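Local coordinates for erythrocyte membrane protein 1 (Plasmodium falciparum, PDB 2XU0), which probably binds host cell-surface receptors through regions that include its N-terminal segment and first Duffy-binding-like domain, the part present in this chain, at residues V223-K226 against K227-K230; K216-K219 against G220-V223. The protein carries 10 engineered substitutions. All blocks are in the same frame, centred on the assembly; numbering follows the deposited sequence.

Contact 1 of 2, residues V223-K226 against K227-K230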
# COMPACT_ATOMS: atom_id res chain seq x y z
N VAL A 223 -27.57 4.36 0.07
CA VAL A 223 -28.94 3.98 -0.33
C VAL A 223 -29.18 2.53 0.13
O VAL A 223 -30.17 2.26 0.83
CB VAL A 223 -29.18 4.18 -1.86
CG1 VAL A 223 -30.47 3.48 -2.32
CG2 VAL A 223 -29.21 5.67 -2.23
N VAL A 224 -28.26 1.60 -0.22
CA VAL A 224 -28.35 0.18 0.18
C VAL A 224 -28.41 0.03 1.70
O VAL A 224 -29.25 -0.71 2.21
CB VAL A 224 -27.24 -0.71 -0.44
CG1 VAL A 224 -27.43 -2.18 -0.07
CG2 VAL A 224 -27.21 -0.56 -1.95
N PHE A 225 -27.55 0.78 2.41
CA PHE A 225 -27.51 0.73 3.88
C PHE A 225 -28.72 1.34 4.59
O PHE A 225 -29.01 0.94 5.72
CB PHE A 225 -26.15 1.21 4.41
CG PHE A 225 -25.08 0.13 4.46
CD1 PHE A 225 -25.09 -0.84 5.45
CD2 PHE A 225 -24.02 0.15 3.56
CE1 PHE A 225 -24.09 -1.82 5.52
CE2 PHE A 225 -22.99 -0.80 3.66
CZ PHE A 225 -23.03 -1.77 4.64
N LYS A 226 -29.46 2.25 3.92
CA LYS A 226 -30.71 2.85 4.42
C LYS A 226 -31.82 1.77 4.37
O LYS A 226 -32.54 1.56 5.35
CB LYS A 226 -31.07 4.09 3.59
CG LYS A 226 -32.23 4.91 4.16
CD LYS A 226 -32.45 6.19 3.38
CE LYS A 226 -33.63 6.98 3.88
NZ LYS A 226 -33.92 8.14 2.99
N LYS A 227 -31.90 1.04 3.23
CA LYS A 227 -32.79 -0.10 3.01
C LYS A 227 -32.53 -1.18 4.04
O LYS A 227 -33.48 -1.62 4.69
CB LYS A 227 -32.60 -0.66 1.59
CG LYS A 227 -33.08 0.29 0.51
CD LYS A 227 -32.66 -0.17 -0.85
CE LYS A 227 -33.34 0.60 -1.95
NZ LYS A 227 -33.00 0.04 -3.28
N ILE A 228 -31.25 -1.58 4.25
CA ILE A 228 -30.86 -2.59 5.25
C ILE A 228 -31.36 -2.18 6.63
O ILE A 228 -32.00 -3.00 7.28
CB ILE A 228 -29.32 -2.95 5.22
CG1 ILE A 228 -28.92 -3.59 3.88
CG2 ILE A 228 -28.94 -3.88 6.38
CD1 ILE A 228 -27.40 -3.58 3.55
N TYR A 229 -31.13 -0.91 7.03
CA TYR A 229 -31.56 -0.39 8.33
C TYR A 229 -33.07 -0.48 8.52
O TYR A 229 -33.51 -0.87 9.60
CB TYR A 229 -31.11 1.06 8.54
CG TYR A 229 -31.47 1.62 9.90
CD1 TYR A 229 -30.85 1.15 11.05
CD2 TYR A 229 -32.44 2.60 10.04
CE1 TYR A 229 -31.15 1.67 12.31
CE2 TYR A 229 -32.76 3.13 11.29
CZ TYR A 229 -32.12 2.66 12.42
OH TYR A 229 -32.40 3.20 13.66
N LYS A 230 -33.85 -0.11 7.48
CA LYS A 230 -35.32 -0.16 7.51
C LYS A 230 -35.80 -1.62 7.61
O LYS A 230 -36.77 -1.89 8.32
CB LYS A 230 -35.92 0.53 6.28
CG LYS A 230 -36.00 2.05 6.40
CD LYS A 230 -36.66 2.70 5.18
CE LYS A 230 -35.70 2.98 4.04
NZ LYS A 230 -36.33 3.79 2.97
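Ile228 meets Val224 and Phe225 on the buried side of one alpha helix, 216-231, in the Duffy-binding-like fold. The contacts are the i to i+3 and i to i+4 pairs of successive helical turns. Ile228 CD1 does the touching. Ile228 CD1 lies 3.9 Å from Val224 CG1, and these two side chains run at a slant to each other. The same Ile228 CD1 is 4.1 Å from Phe225 CD1; here the side chains lie side by side and point the same way. CG1 of Ile228 stands beside its own backbone N (chi1 -64°), which turns it back over the previous turn, 3.3 Å from Val224 O. Leu157 of helix 154-175 packs against Val224, Phe225 and Ile228. Trp256 makes an edge-to-face pair with the Phe225 ring.

On another side of the helix, Lys227 runs extended alongside Val223, with Lys227 CE 4.1 Å from Val223 CG1. Lys227 NZ hydrogen-bonds to Asn152 OD1 and Thr151 O. Lys230 is bent at chi3 (-86°), which brings Lys230 CE to 4.0 Å from Lys226 CG. The two amines, Lys226 NZ and Lys230 NZ, remain 5.0 Å apart, so the like charges probably repel mildly at this exposed edge.

Four i to i+4 backbone hydrogen bonds join the turns. In one of them Tyr229 N lies 3.1 Å from Phe225 O.

Contact 2 of 2, residues K216-K219 against G220-V223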
# COMPACT_ATOMS: atom_id res chain seq x y z
N LYS A 216 -20.35 8.01 -6.86
CA LYS A 216 -21.37 6.98 -7.11
C LYS A 216 -21.31 5.78 -6.20
O LYS A 216 -22.36 5.34 -5.72
CB LYS A 216 -21.42 6.58 -8.60
CG LYS A 216 -22.22 7.62 -9.40
CD LYS A 216 -22.23 7.38 -10.89
CE LYS A 216 -22.97 8.49 -11.62
NZ LYS A 216 -23.06 8.23 -13.08
N VAL A 217 -20.09 5.24 -5.94
CA VAL A 217 -19.94 4.07 -5.05
C VAL A 217 -20.52 4.39 -3.70
O VAL A 217 -21.36 3.65 -3.22
CB VAL A 217 -18.47 3.55 -4.94
CG1 VAL A 217 -18.35 2.47 -3.87
CG2 VAL A 217 -17.97 3.01 -6.27
N GLN A 218 -20.13 5.54 -3.11
CA GLN A 218 -20.60 5.96 -1.78
C GLN A 218 -22.08 6.26 -1.71
O GLN A 218 -22.75 5.86 -0.74
CB GLN A 218 -19.78 7.13 -1.23
CG GLN A 218 -18.37 6.72 -0.82
CD GLN A 218 -18.34 5.54 0.13
OE1 GLN A 218 -19.07 5.47 1.13
NE2 GLN A 218 -17.46 4.60 -0.12
N LYS A 219 -22.60 6.94 -2.74
CA LYS A 219 -24.02 7.27 -2.81
C LYS A 219 -24.88 6.02 -2.92
O LYS A 219 -25.89 5.93 -2.22
CB LYS A 219 -24.29 8.29 -3.93
CG LYS A 219 -23.61 9.60 -3.59
CD LYS A 219 -23.88 10.75 -4.54
CE LYS A 219 -22.93 11.89 -4.22
NZ LYS A 219 -23.28 12.60 -2.96
N GLY A 220 -24.41 5.03 -3.69
CA GLY A 220 -25.07 3.74 -3.82
C GLY A 220 -25.08 3.00 -2.50
O GLY A 220 -26.13 2.51 -2.07
N LEU A 221 -23.93 2.99 -1.81
CA LEU A 221 -23.77 2.34 -0.50
C LEU A 221 -24.66 2.95 0.56
O LEU A 221 -25.27 2.20 1.32
CB LEU A 221 -22.30 2.31 -0.05
CG LEU A 221 -21.43 1.27 -0.73
CD1 LEU A 221 -19.96 1.58 -0.54
CD2 LEU A 221 -21.75 -0.12 -0.22
N GLN A 222 -24.78 4.28 0.61
CA GLN A 222 -25.69 4.90 1.58
C GLN A 222 -27.18 4.62 1.34
O GLN A 222 -27.93 4.51 2.31
CB GLN A 222 -25.36 6.37 1.90
CG GLN A 222 -25.16 7.28 0.71
CD GLN A 222 -24.38 8.52 1.09
OE1 GLN A 222 -23.16 8.49 1.28
NE2 GLN A 222 -25.07 9.65 1.14
N VAL A 223 -27.57 4.36 0.07
CA VAL A 223 -28.94 3.98 -0.33
C VAL A 223 -29.18 2.53 0.13
O VAL A 223 -30.17 2.26 0.83
CB VAL A 223 -29.18 4.18 -1.86
CG1 VAL A 223 -30.47 3.48 -2.32
CG2 VAL A 223 -29.21 5.67 -2.23
O HOH W 1 -20.64 7.19 2.54
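The amide of Gln218 has Leu221 on one face: Leu221 CD1 lies off the amide plane, 3.9 Å from Gln218 NE2. At one end of this amide, Gln218 OE1 takes a hydrogen bond from a water at 2.7 Å and another from Arg253; at the other, NE2 donates to Ile202 O. The amide of Gln222 is turned about 70° against it. Lys219 CA lies under one face of that second amide, 4.1 Å from Gln222 CD. Gln222 OE1 accepts a longer hydrogen bond, 3.1 Å, from the same water, which therefore bridges the two glutamines.

Gln218 and Gln222 are an i to i+4 pair on the first turns of alpha helix 216-231, in the Duffy-binding-like domain. Gln222 CG stands between its backbone N and carbonyl carbon (chi1 50°). That folds the chain back along the helix, with Gln222 CG 3.2 Å from Gln218 O.

Val217 and Leu221 lie side by side on the buried side, CG1 of Val217 to CD1 of Leu221 at 3.8 Å, and both touch Ile202 of helix 186-204. Gly220 brings no side chain to the turn; its N donates to Lys216 O. Val223 N donates to Lys219 O at 3.2 Å.

Both contacts belong to helix 216-231. Contact 2 (216-223) comes first along the chain, at the start of the helix. Contact 1 (223-230) follows and runs nearly to its end. They share Val223, and their centres are 11 Å apart. Both lie within the Duffy-binding part of the domain and on the same side of the chain's centre, contact 1 farther out. The buried side of the helix faces helix 186-204 at contact 2 and helices 154-175 and 249-268 at contact 1. Arg253 of helix 249-268 reaches both. The helix thus joins several helices of the domain along its length, away from the magnesium and proline sites.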